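Local coordinates for protein excinuclease ABC, subunit A. (Deinococcus radiodurans, PDB 2VF7) that binds and hydrolyses ATP and binds DNA and zinc as a UvrA-family ABC protein, probably recognising damaged DNA for excision repair, at residues A[16-21]-A[27-32]; A[31-36]-A[465-470]; A[50-55]-A[451-456]. The protein carries 1 engineered substitution. One frame throughout, in Å; residues are numbered along the deposited sequence.

Interaction 1 (A[16-21]-A[27-32]); sequences VQVRGA and KDISVK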
loop_
_atom_site.group_PDB
_atom_site.type_symbol
_atom_site.label_atom_id
_atom_site.label_comp_id
_atom_site.label_asym_id
_atom_site.label_seq_id
_atom_site.Cartn_x
_atom_site.Cartn_y
_atom_site.Cartn_z
ATOM N N VAL A 16 -20.204 -7.822 18.931
ATOM C CA VAL A 16 -18.902 -8.347 18.523
ATOM C C VAL A 16 -18.543 -9.397 19.585
ATOM O O VAL A 16 -18.727 -9.167 20.772
ATOM C CB VAL A 16 -17.815 -7.223 18.467
ATOM C CG1 VAL A 16 -16.478 -7.751 17.950
ATOM C CG2 VAL A 16 -18.299 -5.986 17.638
ATOM N N GLN A 17 -18.099 -10.572 19.164
ATOM C CA GLN A 17 -17.791 -11.635 20.111
ATOM C C GLN A 17 -16.322 -12.020 19.998
ATOM O O GLN A 17 -15.838 -12.339 18.915
ATOM C CB GLN A 17 -18.708 -12.844 19.910
ATOM C CG GLN A 17 -18.494 -13.977 20.943
ATOM C CD GLN A 17 -18.782 -13.545 22.396
ATOM O OE1 GLN A 17 -19.902 -13.138 22.719
ATOM N NE2 GLN A 17 -17.773 -13.657 23.273
ATOM N N VAL A 18 -15.630 -11.970 21.132
ATOM C CA VAL A 18 -14.191 -12.194 21.208
ATOM C C VAL A 18 -13.918 -13.401 22.090
ATOM O O VAL A 18 -14.444 -13.508 23.211
ATOM C CB VAL A 18 -13.480 -10.957 21.790
ATOM C CG1 VAL A 18 -12.018 -11.259 22.187
ATOM C CG2 VAL A 18 -13.572 -9.773 20.823
ATOM N N ARG A 19 -13.096 -14.304 21.575
ATOM C CA ARG A 19 -12.755 -15.526 22.270
ATOM C C ARG A 19 -11.258 -15.833 22.212
ATOM O O ARG A 19 -10.644 -15.749 21.145
ATOM C CB ARG A 19 -13.524 -16.677 21.641
ATOM C CG ARG A 19 -13.348 -17.991 22.345
ATOM C CD ARG A 19 -14.322 -19.010 21.786
ATOM N NE ARG A 19 -14.018 -19.445 20.419
ATOM C CZ ARG A 19 -13.039 -20.293 20.110
ATOM N NH1 ARG A 19 -12.237 -20.762 21.064
ATOM N NH2 ARG A 19 -12.841 -20.651 18.848
ATOM N N GLY A 20 -10.683 -16.199 23.358
ATOM C CA GLY A 20 -9.291 -16.655 23.415
ATOM C C GLY A 20 -8.244 -15.579 23.177
ATOM O O GLY A 20 -7.197 -15.845 22.614
ATOM N N ALA A 21 -8.527 -14.363 23.621
ATOM C CA ALA A 21 -7.595 -13.246 23.441
ATOM C C ALA A 21 -6.493 -13.310 24.493
ATOM O O ALA A 21 -6.760 -13.181 25.689
ATOM C CB ALA A 21 -8.357 -11.900 23.514
ATOM N N LYS A 27 -5.468 -12.663 29.627
ATOM C CA LYS A 27 -5.451 -14.017 30.169
ATOM C C LYS A 27 -6.321 -14.968 29.372
ATOM O O LYS A 27 -7.129 -15.682 29.950
ATOM C CB LYS A 27 -5.932 -14.022 31.630
ATOM C CG LYS A 27 -5.159 -13.129 32.597
ATOM C CD LYS A 27 -3.828 -13.713 32.961
ATOM C CE LYS A 27 -2.980 -12.704 33.721
ATOM N NZ LYS A 27 -1.788 -13.390 34.295
ATOM N N ASP A 28 -6.186 -14.988 28.053
ATOM C CA ASP A 28 -6.995 -15.922 27.256
ATOM C C ASP A 28 -8.466 -15.648 27.570
ATOM O O ASP A 28 -9.174 -16.529 28.056
ATOM C CB ASP A 28 -6.634 -17.362 27.644
ATOM C CG ASP A 28 -6.945 -18.375 26.556
ATOM O OD1 ASP A 28 -7.095 -19.566 26.894
ATOM O OD2 ASP A 28 -7.018 -18.003 25.367
ATOM N N ILE A 29 -8.901 -14.405 27.320
ATOM C CA ILE A 29 -10.226 -13.922 27.735
ATOM C C ILE A 29 -11.314 -14.086 26.655
ATOM O O ILE A 29 -11.015 -14.221 25.452
ATOM C CB ILE A 29 -10.197 -12.406 28.226
ATOM C CG1 ILE A 29 -9.951 -11.435 27.071
ATOM C CG2 ILE A 29 -9.161 -12.179 29.309
ATOM C CD1 ILE A 29 -11.217 -10.947 26.378
ATOM N N SER A 30 -12.570 -14.069 27.109
ATOM C CA SER A 30 -13.735 -13.959 26.237
ATOM C C SER A 30 -14.516 -12.725 26.648
ATOM O O SER A 30 -14.768 -12.522 27.828
ATOM C CB SER A 30 -14.643 -15.179 26.377
ATOM O OG SER A 30 -14.000 -16.343 25.930
ATOM N N VAL A 31 -14.885 -11.899 25.679
ATOM C CA VAL A 31 -15.733 -10.751 25.946
ATOM C C VAL A 31 -16.638 -10.490 24.746
ATOM O O VAL A 31 -16.309 -10.855 23.630
ATOM C CB VAL A 31 -14.898 -9.480 26.342
ATOM C CG1 VAL A 31 -14.157 -8.905 25.162
ATOM C CG2 VAL A 31 -15.780 -8.427 26.949
ATOM N N LYS A 32 -17.792 -9.885 24.995
ATOM C CA LYS A 32 -18.670 -9.406 23.928
ATOM C C LYS A 32 -18.934 -7.911 24.115
ATOM O O LYS A 32 -19.024 -7.426 25.245
ATOM C CB LYS A 32 -19.989 -10.186 23.904
ATOM C CG LYS A 32 -21.039 -9.661 24.862
ATOM C CD LYS A 32 -22.281 -10.565 24.955
ATOM C CE LYS A 32 -23.312 -9.968 25.932
ATOM N NZ LYS A 32 -24.664 -10.569 25.794
HETATM O O HOH W 1 -11.440 -17.206 25.690
#

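Interaction 2 (A[31-36]-A[465-470]); sequences VKVPRD and LYSGPP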
loop_
_atom_site.group_PDB
_atom_site.type_symbol
_atom_site.label_atom_id
_atom_site.label_comp_id
_atom_site.label_asym_id
_atom_site.label_seq_id
_atom_site.Cartn_x
_atom_site.Cartn_y
_atom_site.Cartn_z
ATOM N N VAL A 31 -14.885 -11.899 25.679
ATOM C CA VAL A 31 -15.733 -10.751 25.946
ATOM C C VAL A 31 -16.638 -10.490 24.746
ATOM O O VAL A 31 -16.309 -10.855 23.630
ATOM C CB VAL A 31 -14.898 -9.480 26.342
ATOM C CG1 VAL A 31 -14.157 -8.905 25.162
ATOM C CG2 VAL A 31 -15.780 -8.427 26.949
ATOM N N LYS A 32 -17.792 -9.885 24.995
ATOM C CA LYS A 32 -18.670 -9.406 23.928
ATOM C C LYS A 32 -18.934 -7.911 24.115
ATOM O O LYS A 32 -19.024 -7.426 25.245
ATOM C CB LYS A 32 -19.989 -10.186 23.904
ATOM C CG LYS A 32 -21.039 -9.661 24.862
ATOM C CD LYS A 32 -22.281 -10.565 24.955
ATOM C CE LYS A 32 -23.312 -9.968 25.932
ATOM N NZ LYS A 32 -24.664 -10.569 25.794
ATOM N N VAL A 33 -19.053 -7.189 23.001
ATOM C CA VAL A 33 -19.335 -5.744 23.030
ATOM C C VAL A 33 -20.295 -5.343 21.907
ATOM O O VAL A 33 -20.135 -5.787 20.760
ATOM C CB VAL A 33 -18.023 -4.861 22.988
ATOM C CG1 VAL A 33 -17.108 -5.227 24.097
ATOM C CG2 VAL A 33 -17.292 -5.019 21.689
ATOM N N PRO A 34 -21.283 -4.484 22.228
ATOM C CA PRO A 34 -22.258 -4.068 21.224
ATOM C C PRO A 34 -21.630 -3.232 20.113
ATOM O O PRO A 34 -20.679 -2.478 20.345
ATOM C CB PRO A 34 -23.273 -3.255 22.031
ATOM C CG PRO A 34 -22.573 -2.825 23.235
ATOM C CD PRO A 34 -21.549 -3.861 23.538
ATOM N N ARG A 35 -22.136 -3.394 18.901
ATOM C CA ARG A 35 -21.724 -2.521 17.819
ATOM C C ARG A 35 -22.797 -1.445 17.782
ATOM O O ARG A 35 -23.847 -1.622 18.416
ATOM C CB ARG A 35 -21.497 -3.301 16.494
ATOM C CG ARG A 35 -22.690 -3.430 15.565
ATOM C CD ARG A 35 -22.327 -4.130 14.215
ATOM N NE ARG A 35 -21.670 -5.412 14.450
ATOM C CZ ARG A 35 -22.304 -6.543 14.738
ATOM N NH1 ARG A 35 -23.621 -6.574 14.802
ATOM N NH2 ARG A 35 -21.614 -7.650 14.965
ATOM N N ASP A 36 -22.511 -0.315 17.133
ATOM C CA ASP A 36 -23.433 0.856 17.062
ATOM C C ASP A 36 -23.662 1.518 18.415
ATOM O O ASP A 36 -24.731 2.069 18.695
ATOM C CB ASP A 36 -24.776 0.507 16.389
ATOM C CG ASP A 36 -24.604 -0.172 15.018
ATOM O OD1 ASP A 36 -24.069 0.453 14.081
ATOM O OD2 ASP A 36 -25.022 -1.340 14.873
ATOM N N LEU A 465 -13.349 -7.754 34.293
ATOM C CA LEU A 465 -14.094 -7.653 35.536
ATOM C C LEU A 465 -15.580 -7.496 35.246
ATOM O O LEU A 465 -16.435 -8.010 35.979
ATOM C CB LEU A 465 -13.584 -6.481 36.371
ATOM C CG LEU A 465 -12.068 -6.396 36.566
ATOM C CD1 LEU A 465 -11.750 -5.403 37.657
ATOM C CD2 LEU A 465 -11.438 -7.756 36.855
ATOM N N TYR A 466 -15.872 -6.789 34.158
ATOM C CA TYR A 466 -17.236 -6.443 33.794
ATOM C C TYR A 466 -17.355 -6.152 32.301
ATOM O O TYR A 466 -16.483 -5.538 31.725
ATOM C CB TYR A 466 -17.703 -5.237 34.623
ATOM C CG TYR A 466 -19.151 -4.836 34.400
ATOM C CD1 TYR A 466 -20.183 -5.677 34.796
ATOM C CD2 TYR A 466 -19.476 -3.614 33.778
ATOM C CE1 TYR A 466 -21.486 -5.332 34.588
ATOM C CE2 TYR A 466 -20.787 -3.261 33.559
ATOM C CZ TYR A 466 -21.797 -4.130 33.975
ATOM O OH TYR A 466 -23.132 -3.832 33.781
ATOM N N SER A 467 -18.423 -6.644 31.678
ATOM C CA SER A 467 -18.846 -6.163 30.365
ATOM C C SER A 467 -20.361 -5.933 30.412
ATOM O O SER A 467 -21.132 -6.879 30.458
ATOM C CB SER A 467 -18.453 -7.167 29.267
ATOM O OG SER A 467 -18.731 -6.677 27.958
ATOM N N GLY A 468 -20.779 -4.674 30.432
ATOM C CA GLY A 468 -22.196 -4.316 30.444
ATOM C C GLY A 468 -22.353 -2.806 30.566
ATOM O O GLY A 468 -21.350 -2.093 30.621
ATOM N N PRO A 469 -23.608 -2.307 30.608
ATOM C CA PRO A 469 -23.883 -0.889 30.888
ATOM C C PRO A 469 -23.185 -0.426 32.174
ATOM O O PRO A 469 -23.030 -1.221 33.101
ATOM C CB PRO A 469 -25.403 -0.861 31.099
ATOM C CG PRO A 469 -25.917 -2.024 30.333
ATOM C CD PRO A 469 -24.850 -3.078 30.397
ATOM N N PRO A 470 -22.762 0.851 32.241
ATOM C CA PRO A 470 -22.070 1.374 33.436
ATOM C C PRO A 470 -22.722 1.074 34.788
ATOM O O PRO A 470 -22.009 0.746 35.732
ATOM C CB PRO A 470 -22.033 2.877 33.177
ATOM C CG PRO A 470 -21.906 2.959 31.685
ATOM C CD PRO A 470 -22.855 1.881 31.187
#

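Interaction 3 (A[50-55]-A[451-456]); sequences SSLAFG and VDVGPE. With ADP (adenosine-5'-diphosphate), chain E.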
loop_
_atom_site.group_PDB
_atom_site.type_symbol
_atom_site.label_atom_id
_atom_site.label_comp_id
_atom_site.label_asym_id
_atom_site.label_seq_id
_atom_site.Cartn_x
_atom_site.Cartn_y
_atom_site.Cartn_z
ATOM N N SER A 50 -5.469 -1.306 26.252
ATOM C CA SER A 50 -4.982 -1.138 24.887
ATOM C C SER A 50 -4.672 -2.436 24.216
ATOM O O SER A 50 -4.993 -2.593 23.047
ATOM C CB SER A 50 -3.746 -0.261 24.846
ATOM O OG SER A 50 -4.139 1.087 25.032
ATOM N N SER A 51 -4.028 -3.370 24.919
ATOM C CA SER A 51 -3.815 -4.707 24.354
ATOM C C SER A 51 -5.115 -5.294 23.764
ATOM O O SER A 51 -5.066 -6.034 22.798
ATOM C CB SER A 51 -3.228 -5.656 25.393
ATOM O OG SER A 51 -1.904 -5.298 25.728
ATOM N N LEU A 52 -6.260 -4.923 24.340
ATOM C CA LEU A 52 -7.606 -5.338 23.889
ATOM C C LEU A 52 -8.189 -4.462 22.762
ATOM O O LEU A 52 -8.372 -4.943 21.637
ATOM C CB LEU A 52 -8.570 -5.429 25.075
ATOM C CG LEU A 52 -9.952 -6.069 24.883
ATOM C CD1 LEU A 52 -9.886 -7.401 24.166
ATOM C CD2 LEU A 52 -10.618 -6.225 26.228
ATOM N N ALA A 53 -8.448 -3.184 23.035
ATOM C CA ALA A 53 -9.051 -2.309 22.016
ATOM C C ALA A 53 -8.177 -2.133 20.784
ATOM O O ALA A 53 -8.680 -2.155 19.668
ATOM C CB ALA A 53 -9.460 -0.930 22.609
ATOM N N PHE A 54 -6.873 -1.950 20.972
ATOM C CA PHE A 54 -5.976 -1.720 19.837
ATOM C C PHE A 54 -5.225 -2.953 19.413
ATOM O O PHE A 54 -5.185 -3.263 18.227
ATOM C CB PHE A 54 -4.959 -0.602 20.147
ATOM C CG PHE A 54 -5.552 0.777 20.143
ATOM C CD1 PHE A 54 -6.146 1.298 21.284
ATOM C CD2 PHE A 54 -5.524 1.561 18.992
ATOM C CE1 PHE A 54 -6.700 2.570 21.275
ATOM C CE2 PHE A 54 -6.091 2.852 18.991
ATOM C CZ PHE A 54 -6.660 3.339 20.119
ATOM N N GLY A 55 -4.583 -3.623 20.373
ATOM C CA GLY A 55 -3.714 -4.765 20.101
ATOM C C GLY A 55 -4.445 -5.960 19.518
ATOM O O GLY A 55 -3.862 -6.764 18.762
ATOM N N VAL A 451 -16.259 -1.963 29.327
ATOM C CA VAL A 451 -15.430 -3.137 29.593
ATOM C C VAL A 451 -14.315 -2.785 30.593
ATOM O O VAL A 451 -13.377 -2.052 30.249
ATOM C CB VAL A 451 -14.791 -3.675 28.299
ATOM C CG1 VAL A 451 -14.178 -5.038 28.539
ATOM C CG2 VAL A 451 -15.817 -3.719 27.140
ATOM N N ASP A 452 -14.427 -3.307 31.819
ATOM C CA ASP A 452 -13.430 -3.042 32.870
ATOM C C ASP A 452 -12.439 -4.190 32.962
ATOM O O ASP A 452 -12.815 -5.347 33.197
ATOM C CB ASP A 452 -14.085 -2.768 34.240
ATOM C CG ASP A 452 -13.173 -1.978 35.187
ATOM O OD1 ASP A 452 -12.940 -2.440 36.337
ATOM O OD2 ASP A 452 -12.691 -0.884 34.795
ATOM N N VAL A 453 -11.170 -3.843 32.782
ATOM C CA VAL A 453 -10.091 -4.810 32.622
ATOM C C VAL A 453 -9.179 -4.893 33.873
ATOM O O VAL A 453 -8.786 -3.874 34.448
ATOM C CB VAL A 453 -9.249 -4.500 31.340
ATOM C CG1 VAL A 453 -8.059 -5.402 31.239
ATOM C CG2 VAL A 453 -10.086 -4.646 30.077
ATOM N N GLY A 454 -8.897 -6.135 34.274
ATOM C CA GLY A 454 -7.854 -6.516 35.222
ATOM C C GLY A 454 -8.130 -6.043 36.618
ATOM O O GLY A 454 -8.709 -4.953 36.803
ATOM N N PRO A 455 -7.727 -6.833 37.632
ATOM C CA PRO A 455 -7.748 -6.187 38.933
ATOM C C PRO A 455 -6.703 -5.062 38.936
ATOM O O PRO A 455 -7.052 -3.898 39.132
ATOM C CB PRO A 455 -7.374 -7.317 39.919
ATOM C CG PRO A 455 -7.360 -8.563 39.153
ATOM C CD PRO A 455 -7.254 -8.223 37.691
ATOM N N GLU A 456 -5.443 -5.424 38.661
ATOM C CA GLU A 456 -4.287 -4.519 38.758
ATOM C C GLU A 456 -3.530 -4.424 37.412
ATOM O O GLU A 456 -4.120 -4.613 36.334
ATOM C CB GLU A 456 -3.343 -4.953 39.908
ATOM C CG GLU A 456 -4.033 -5.257 41.252
ATOM C CD GLU A 456 -3.066 -5.670 42.396
ATOM O OE1 GLU A 456 -2.451 -4.783 43.045
ATOM O OE2 GLU A 456 -2.948 -6.887 42.677
HETATM P PB ADP E . -3.371 -0.204 29.439
HETATM O O1B ADP E . -4.478 -0.267 30.452
HETATM O O2B ADP E . -2.171 0.566 29.904
HETATM O O3B ADP E . -3.864 0.248 28.077
HETATM P PA ADP E . -1.628 -2.046 28.261
HETATM O O1A ADP E . -0.920 -0.748 27.867
HETATM O O2A ADP E . -2.114 -2.958 27.183
HETATM O O3A ADP E . -2.844 -1.724 29.256
HETATM O "O5'" ADP E . -0.560 -2.900 29.108
HETATM C "C5'" ADP E . -0.622 -4.314 29.316
HETATM C "C4'" ADP E . 0.731 -4.909 28.963
HETATM O "O4'" ADP E . 0.911 -4.806 27.545
HETATM C "C3'" ADP E . 1.936 -4.210 29.593
HETATM O "O3'" ADP E . 2.928 -5.178 30.016
HETATM C "C2'" ADP E . 2.447 -3.348 28.447
HETATM O "O2'" ADP E . 3.817 -2.980 28.572
HETATM C "C1'" ADP E . 2.176 -4.230 27.234
HETATM N N9 ADP E . 2.043 -3.477 25.971
HETATM C C8 ADP E . 1.097 -2.550 25.710
HETATM N N7 ADP E . 1.224 -2.015 24.481
HETATM C C5 ADP E . 2.285 -2.633 23.927
HETATM C C6 ADP E . 2.949 -2.573 22.614
HETATM N N6 ADP E . 2.509 -1.704 21.666
HETATM N N1 ADP E . 4.006 -3.379 22.416
HETATM C C2 ADP E . 4.459 -4.244 23.353
HETATM N N3 ADP E . 3.895 -4.362 24.562
HETATM C C4 ADP E . 2.816 -3.599 24.899
#

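Interaction 1 (A[16-21]-A[27-32])
Gln17 faces Lys32 in a non-hydrogen-bonded pair of the antiparallel hairpin 16-21/27-32. From CB, the Gln17 side chain leaves on the sheet face it shares with Arg19, Ser30 and Lys32. It then bends at CG (chi2 62°), which folds the amide back across the partner strand. CD comes equally near Val31 O and Lys32 CB. OE1 rests 3.2 Å from Lys32 CB, crossing the root of the lysine chain. NE2 lies beside Val31 O at an angle too poor for bonding and makes a weak hydrogen bond to Val18 O (3.3 Å). On the other face, Val18 CB meets Val31 CG1 at 4.0 Å; their backbones are joined by Val18 N to Val31 O (2.8 Å) and Val31 N to Val18 O (3.0 Å). Gly20 (phi 70°) and Ala21 both oppose Ile29 in a G1 beta bulge, and Ala21 CB touches Ile29 CG1 at 3.9 Å. Asp28 OD2 closes on Gly20 CA while salt-bridging to Arg22. Strand 87-89 flanks strand 15-21 on its other edge; the valine face meets Leu57 of helix 49-69 through Val18, and strand 464-468 through Ile29 and Val31.

Interaction 2 (A[31-36]-A[465-470])
Val31 opens the contact by laying CG2 alongside the Ser467 side chain, 3.6 Å from OG and 3.8 Å from CB. Next comes Lys32, whose part is played by its backbone: Ser467 OG donates to Lys32 O over 2.8 Å, nearly in line with the carbonyl bond (C=O...OG angle 167°). Ser467 reaches it with OG trans to its own backbone N (chi1 -174°), and the same hydroxyl also receives a hydrogen bond from Trp449 NE1, so the group is held from two strands. Val33 CG1 stands farther off, 4.4 Å from Ser467 OG. Farther along, Pro34 packs on Trp449, and Arg35 leans on Phe399 of the second subunit.

Within 465-470, Tyr466 OH donates to Pro469 O at 2.7 Å, in the carbonyl plane and on a lone pair, while one face of its ring lies over Gly468 N near the rim. Strands 31-34 and 466-468 run within 29° of parallel with 7.5 Å between their axes, too far for a shared ladder, and they belong to different sheets. Strand 29-34 is an outer strand of the antiparallel sheet with 15-21 and 87-89; strand 464-468 closes one edge of the six-stranded mixed sheet, beside 449-453, with a classic bulge at Leu465 and Tyr466 opposite Asp452.

Interaction 3 (A[50-55]-A[451-456])
O2A, on the alpha phosphate of ADP, is gripped twice by Ser51: the hydroxyl OG donates to it over 2.8 Å and the backbone N over 3.0 Å. Ser51 OG is positioned for this by a chi1 of -69°, which sets it beside its own backbone N. The beta phosphate is met one residue earlier, where Ser50 N reaches ADP O3B at 2.9 Å through a moderately bent bond (148°). Ser50 OG adds a weak second bond to O3B at 3.2 Å. Ser51 OG is also hydrogen-bonded to His24 ND1, and further bonds to the nucleotide come from Gly46 N, Lys49 NZ, Arg101 NH2 and Gln726 NE2. Ser50 and Ser51 follow the lysine of the Walker A P-loop, so the phosphates sit at the N-terminal end of helix 49-69, where the helix dipole would probably favour their negative charge. In the turn that follows, the helix widens: Ser50 O accepts from both Phe54 N and Gly55 N, a pi-type turn.

The helix meets strand 449-453 of the ABC nucleotide-binding core through Leu52. Its CG is trans to the backbone N (chi1 -170°), and CD2 bears on Val453 CG2 at 4.2 Å and on Val451 CG1 at 4.4 Å. The Leu52 and Val453 side chains cross obliquely in a buried, wholly apolar contact. Ile464 touches both of them, and at the end of the strand Val453 O receives a weak hydrogen bond from the hydroxyl of Ser47, itself an ADP-binding residue of the P-loop.

The three contacts cluster, their centres 11 to 12 Å apart, around one ADP-binding ABC core. Interaction 1 folds the hairpin 15-21/29-34 early in the chain; interaction 2 begins on the same strand, sharing Val31 and Lys32, and reaches across more than 400 residues to strand 464-468. Interaction 3 falls within that span, joining the P-loop helix to strand 449-453, which pairs with 464-468 in the six-stranded mixed sheet. Val451 ties all three together: its CG1 packs on Val31 CG2 and its CG2 on Val33 CG1. The antiparallel sheet thereby lies against the mixed sheet, bringing sequence-distant strands together; of the three contacts, only interaction 3 touches ADP, through Ser50 and Ser51.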